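Side-chain contacts in methyltransferase (Streptomyces avermitilis, PDB 3GIW), which probably transfers a methyl group from S-adenosyl-L-methionine to a substrate not yet identified, on a Rossmann-like fold that binds S-adenosyl-L-homocysteine: residues T87-S92 against L118-G123; I98-A103 against G131-V136. One frame throughout, in Å; residues are numbered along the deposited sequence.

Contact 1 (T87-S92 against L118-G123)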
loop_
_atom_site.group_PDB
_atom_site.type_symbol
_atom_site.label_atom_id
_atom_site.label_comp_id
_atom_site.label_asym_id
_atom_site.label_seq_id
_atom_site.Cartn_x
_atom_site.Cartn_y
_atom_site.Cartn_z
ATOM N N THR A 87 -1.966 5.724 -1.600
ATOM C CA THR A 87 -1.079 6.251 -0.569
ATOM C C THR A 87 -1.697 6.293 0.858
ATOM O O THR A 87 -0.997 6.022 1.868
ATOM C CB THR A 87 -0.611 7.652 -0.975
ATOM O OG1 THR A 87 0.155 7.526 -2.186
ATOM C CG2 THR A 87 0.250 8.346 0.164
ATOM N N GLY A 88 -2.958 6.632 0.933
ATOM C CA GLY A 88 -3.632 6.736 2.223
ATOM C C GLY A 88 -3.241 8.019 2.951
ATOM O O GLY A 88 -2.625 8.925 2.387
ATOM N N ILE A 89 -3.569 8.080 4.232
ATOM C CA ILE A 89 -3.293 9.254 5.074
ATOM C C ILE A 89 -1.787 9.368 5.308
ATOM O O ILE A 89 -1.164 8.392 5.754
ATOM C CB ILE A 89 -3.989 9.126 6.476
ATOM C CG1 ILE A 89 -5.512 8.880 6.375
ATOM C CG2 ILE A 89 -3.681 10.351 7.317
ATOM C CD1 ILE A 89 -6.271 9.899 5.516
ATOM N N PRO A 90 -1.175 10.542 5.058
ATOM C CA PRO A 90 0.250 10.707 5.365
ATOM C C PRO A 90 0.562 10.337 6.818
ATOM O O PRO A 90 -0.159 10.736 7.737
ATOM C CB PRO A 90 0.489 12.197 5.087
ATOM C CG PRO A 90 -0.453 12.506 4.085
ATOM C CD PRO A 90 -1.708 11.754 4.438
ATOM N N THR A 91 1.622 9.569 7.017
ATOM C CA THR A 91 2.040 9.088 8.327
ATOM C C THR A 91 3.563 8.973 8.348
ATOM O O THR A 91 4.163 8.432 7.435
ATOM C CB THR A 91 1.445 7.701 8.640
ATOM O OG1 THR A 91 0.046 7.697 8.327
ATOM C CG2 THR A 91 1.675 7.330 10.109
ATOM N N SER A 92 4.184 9.439 9.411
ATOM C CA SER A 92 5.624 9.560 9.486
ATOM C C SER A 92 6.269 8.249 9.910
ATOM O O SER A 92 5.826 7.617 10.882
ATOM C CB SER A 92 5.987 10.637 10.508
ATOM O OG SER A 92 7.348 10.962 10.395
ATOM N N LEU A 118 -5.898 14.610 -0.511
ATOM C CA LEU A 118 -5.582 15.893 -1.139
ATOM C C LEU A 118 -5.471 17.007 -0.067
ATOM O O LEU A 118 -4.543 17.787 -0.107
ATOM C CB LEU A 118 -6.633 16.261 -2.191
ATOM C CG LEU A 118 -6.345 17.580 -2.939
ATOM C CD1 LEU A 118 -5.001 17.567 -3.688
ATOM C CD2 LEU A 118 -7.515 17.916 -3.872
ATOM N N THR A 119 -6.394 17.032 0.894
ATOM C CA THR A 119 -6.329 18.075 1.940
ATOM C C THR A 119 -5.080 18.007 2.807
ATOM O O THR A 119 -4.707 19.017 3.430
ATOM C CB THR A 119 -7.566 18.076 2.870
ATOM O OG1 THR A 119 -7.516 16.992 3.807
ATOM C CG2 THR A 119 -8.870 18.038 2.041
ATOM N N LEU A 120 -4.465 16.827 2.864
ATOM C CA LEU A 120 -3.281 16.541 3.671
ATOM C C LEU A 120 -2.014 16.456 2.817
ATOM O O LEU A 120 -0.977 15.995 3.283
ATOM C CB LEU A 120 -3.497 15.239 4.454
ATOM C CG LEU A 120 -4.635 15.312 5.463
ATOM C CD1 LEU A 120 -5.088 13.923 5.901
ATOM C CD2 LEU A 120 -4.180 16.103 6.658
ATOM N N SER A 121 -2.085 16.907 1.572
ATOM C CA SER A 121 -0.999 16.629 0.634
ATOM C C SER A 121 0.268 17.485 0.843
ATOM O O SER A 121 1.292 17.137 0.318
ATOM C CB SER A 121 -1.473 16.668 -0.824
ATOM O OG SER A 121 -1.947 17.927 -1.165
ATOM N N GLN A 122 0.230 18.574 1.628
ATOM C CA GLN A 122 1.485 19.332 1.860
ATOM C C GLN A 122 2.674 18.456 2.357
ATOM O O GLN A 122 3.814 18.632 1.894
ATOM C CB GLN A 122 1.243 20.501 2.840
ATOM C CG GLN A 122 2.433 21.428 2.988
ATOM C CD GLN A 122 3.501 20.944 3.973
ATOM O OE1 GLN A 122 3.245 20.166 4.888
ATOM N NE2 GLN A 122 4.715 21.465 3.789
ATOM N N GLY A 123 2.424 17.572 3.313
ATOM C CA GLY A 123 3.489 16.684 3.818
ATOM C C GLY A 123 4.066 15.731 2.785
ATOM O O GLY A 123 5.246 15.389 2.837
#
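Leu120 lies against Ile89 and Pro90, and its side chain divides its contacts between them. CB sits 3.9 Å from CD of the Pro90 ring and a little farther from CG. The first torsion sets CG beside the backbone N and opposite the carbonyl carbon (chi1 -64°), and from there the CD1 branch reaches CG2 of Ile89 at 4.1 Å. The side chain also touches Asp36, a neighbour it shares with Ile89. The Leu120 backbone joins in: its O stands 3.6 Å from CG of Pro90, a van der Waals contact. The turn carrying Leu120 is closed by two bonds from Ser121 to Leu118 O, through N at 3.1 Å and through OG at 2.8 Å; the hydroxyl arrives in the carbonyl plane on a lone pair. On the other segment, Gly88 N bonds to the carboxylate of Asp112, which binds S-adenosyl-L-homocysteine, while Ile89 also packs on Asp29 of helix 24-31. This apolar patch joins the loop after strand 81-85 to the turn between helices 115-119 and 122-125, which follow strand 107-112; the C-terminal ends of these neighbouring parallel strands, as in other Rossmann-like methyltransferases, help to form the cofactor site.

Contact 2 (I98-A103 against G131-V136)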
loop_
_atom_site.group_PDB
_atom_site.type_symbol
_atom_site.label_atom_id
_atom_site.label_comp_id
_atom_site.label_asym_id
_atom_site.label_seq_id
_atom_site.Cartn_x
_atom_site.Cartn_y
_atom_site.Cartn_z
ATOM N N ILE A 98 11.701 8.069 3.636
ATOM C CA ILE A 98 12.596 6.902 3.706
ATOM C C ILE A 98 13.544 6.902 2.496
ATOM O O ILE A 98 14.770 6.797 2.652
ATOM C CB ILE A 98 11.803 5.590 3.791
ATOM C CG1 ILE A 98 11.044 5.510 5.110
ATOM C CG2 ILE A 98 12.746 4.368 3.632
ATOM C CD1 ILE A 98 9.991 4.412 5.096
ATOM N N ALA A 99 12.986 7.038 1.290
ATOM C CA ALA A 99 13.794 6.991 0.064
ATOM C C ALA A 99 14.809 8.127 0.041
ATOM O O ALA A 99 15.977 7.932 -0.285
ATOM C CB ALA A 99 12.887 7.065 -1.165
ATOM N N GLN A 100 14.370 9.330 0.385
ATOM C CA GLN A 100 15.250 10.510 0.317
ATOM C C GLN A 100 16.343 10.559 1.407
ATOM O O GLN A 100 17.397 11.187 1.209
ATOM C CB GLN A 100 14.419 11.809 0.251
ATOM C CG GLN A 100 13.719 11.990 -1.128
ATOM C CD GLN A 100 12.859 13.232 -1.248
ATOM O OE1 GLN A 100 12.635 13.949 -0.266
ATOM N NE2 GLN A 100 12.420 13.520 -2.457
ATOM N N SER A 101 16.104 9.875 2.520
ATOM C CA SER A 101 17.140 9.696 3.537
ATOM C C SER A 101 18.261 8.808 3.006
ATOM O O SER A 101 19.416 8.957 3.402
ATOM C CB SER A 101 16.547 9.111 4.827
ATOM O OG SER A 101 16.149 7.758 4.688
ATOM N N VAL A 102 17.930 7.884 2.109
ATOM C CA VAL A 102 18.948 7.013 1.507
ATOM C C VAL A 102 19.669 7.737 0.373
ATOM O O VAL A 102 20.896 7.667 0.263
ATOM C CB VAL A 102 18.341 5.677 0.986
ATOM C CG1 VAL A 102 19.403 4.871 0.221
ATOM C CG2 VAL A 102 17.759 4.862 2.133
ATOM N N ALA A 103 18.904 8.421 -0.472
ATOM C CA ALA A 103 19.405 9.084 -1.645
ATOM C C ALA A 103 18.530 10.322 -1.863
ATOM O O ALA A 103 17.373 10.200 -2.309
ATOM C CB ALA A 103 19.343 8.132 -2.859
ATOM N N GLY A 131 15.591 16.216 -4.679
ATOM C CA GLY A 131 14.593 15.247 -5.133
ATOM C C GLY A 131 13.328 15.920 -5.615
ATOM O O GLY A 131 13.267 17.153 -5.737
ATOM N N ARG A 132 12.304 15.115 -5.898
ATOM C CA ARG A 132 11.008 15.645 -6.339
ATOM C C ARG A 132 9.899 14.754 -5.814
ATOM O O ARG A 132 10.044 13.550 -5.828
ATOM C CB ARG A 132 10.851 15.656 -7.862
ATOM C CG ARG A 132 12.001 16.231 -8.676
ATOM C CD ARG A 132 11.769 15.951 -10.169
ATOM N NE ARG A 132 12.810 16.551 -11.007
ATOM C CZ ARG A 132 12.831 16.531 -12.346
ATOM N NH1 ARG A 132 11.866 15.920 -13.034
ATOM N NH2 ARG A 132 13.824 17.133 -13.006
ATOM N N THR A 133 8.785 15.345 -5.422
ATOM C CA THR A 133 7.562 14.581 -5.136
ATOM C C THR A 133 6.348 15.281 -5.741
ATOM O O THR A 133 6.337 16.515 -5.945
ATOM C CB THR A 133 7.333 14.370 -3.627
ATOM O OG1 THR A 133 7.009 15.626 -3.022
ATOM C CG2 THR A 133 8.548 13.763 -2.966
ATOM N N ALA A 134 5.307 14.505 -5.952
ATOM C CA ALA A 134 4.050 15.018 -6.468
ATOM C C ALA A 134 2.890 14.161 -5.929
ATOM O O ALA A 134 3.109 13.031 -5.476
ATOM C CB ALA A 134 4.072 14.992 -8.004
ATOM N N TYR A 135 1.692 14.720 -5.990
ATOM C CA TYR A 135 0.473 14.043 -5.583
ATOM C C TYR A 135 -0.552 14.162 -6.680
ATOM O O TYR A 135 -0.771 15.272 -7.225
ATOM C CB TYR A 135 -0.117 14.605 -4.267
ATOM C CG TYR A 135 -1.419 13.917 -3.910
ATOM C CD1 TYR A 135 -1.420 12.600 -3.463
ATOM C CD2 TYR A 135 -2.668 14.540 -4.113
ATOM C CE1 TYR A 135 -2.593 11.923 -3.208
ATOM C CE2 TYR A 135 -3.875 13.841 -3.864
ATOM C CZ TYR A 135 -3.831 12.537 -3.396
ATOM O OH TYR A 135 -4.948 11.792 -3.126
ATOM N N VAL A 136 -1.171 13.035 -7.014
ATOM C CA VAL A 136 -2.207 12.944 -8.044
ATOM C C VAL A 136 -3.444 12.306 -7.398
ATOM O O VAL A 136 -3.356 11.246 -6.810
ATOM C CB VAL A 136 -1.680 12.040 -9.255
ATOM C CG1 VAL A 136 -2.795 11.750 -10.271
ATOM C CG2 VAL A 136 -0.439 12.652 -9.921
#
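Gln100 extends its amide from helix 95-102 over the start of strand 132-137, where NE2 meets the backbone of Gly131 and Arg132 and one methyl group. NE2 lies 3.9 Å from CA of Gly131 and 3.8 Å from N of Arg132, and CG2 of Thr133 comes within 3.9 Å of the same nitrogen. Gly131, with no side chain, presents its backbone alone to the amide. These are van der Waals contacts; the polar grip on the amide comes from around the pair. NE2 is hydrogen-bonded to Ser106 O and Ser127 OG, and OE1 to Thr128 N, so both ends of this buried group are satisfied and its rotation is fixed. The chain reaches that far because it is fully extended beyond CG (chi2 179°). Helix 95-102 links strands 81-85 and 107-112 in a right-handed beta-alpha-beta crossover of the Rossmann-like sheet, and strand 132-137 is the outermost strand beyond 107-112, bonded to it through the backbones of Arg132, Ala134 and Val136. The amide packs the last turn of the crossover helix against one edge strand, while its hydrogen bonds go to Ser106, just before strand 107-112, and to Ser127 and Thr128, just after helix 122-125. Thr133 turns CG2 to the glutamine while OG1, set between the backbone N and the carbonyl carbon (chi1 69°), bonds to Leu124 O of helix 122-125.

Both contacts are partly buried, but contact 1 lies beside the cofactor site and contact 2 away from it. In contact 1 Ile89 is buried while Pro90 and Leu120 are partly exposed; in contact 2 Gln100 is buried against a strand end where Arg132 is exposed. Contact 1 joins loop to turn through aliphatic groups, whereas contact 2 brings a helix to an edge strand through an amide whose bonds go to neighbouring loops. They meet where Tyr135 packs against the turn of 118-123: its CE2 is 3.8 Å from CA of Leu118. Helix 122-125 leads on to strand 132-137, so that turn and that strand are consecutive parts of one connection.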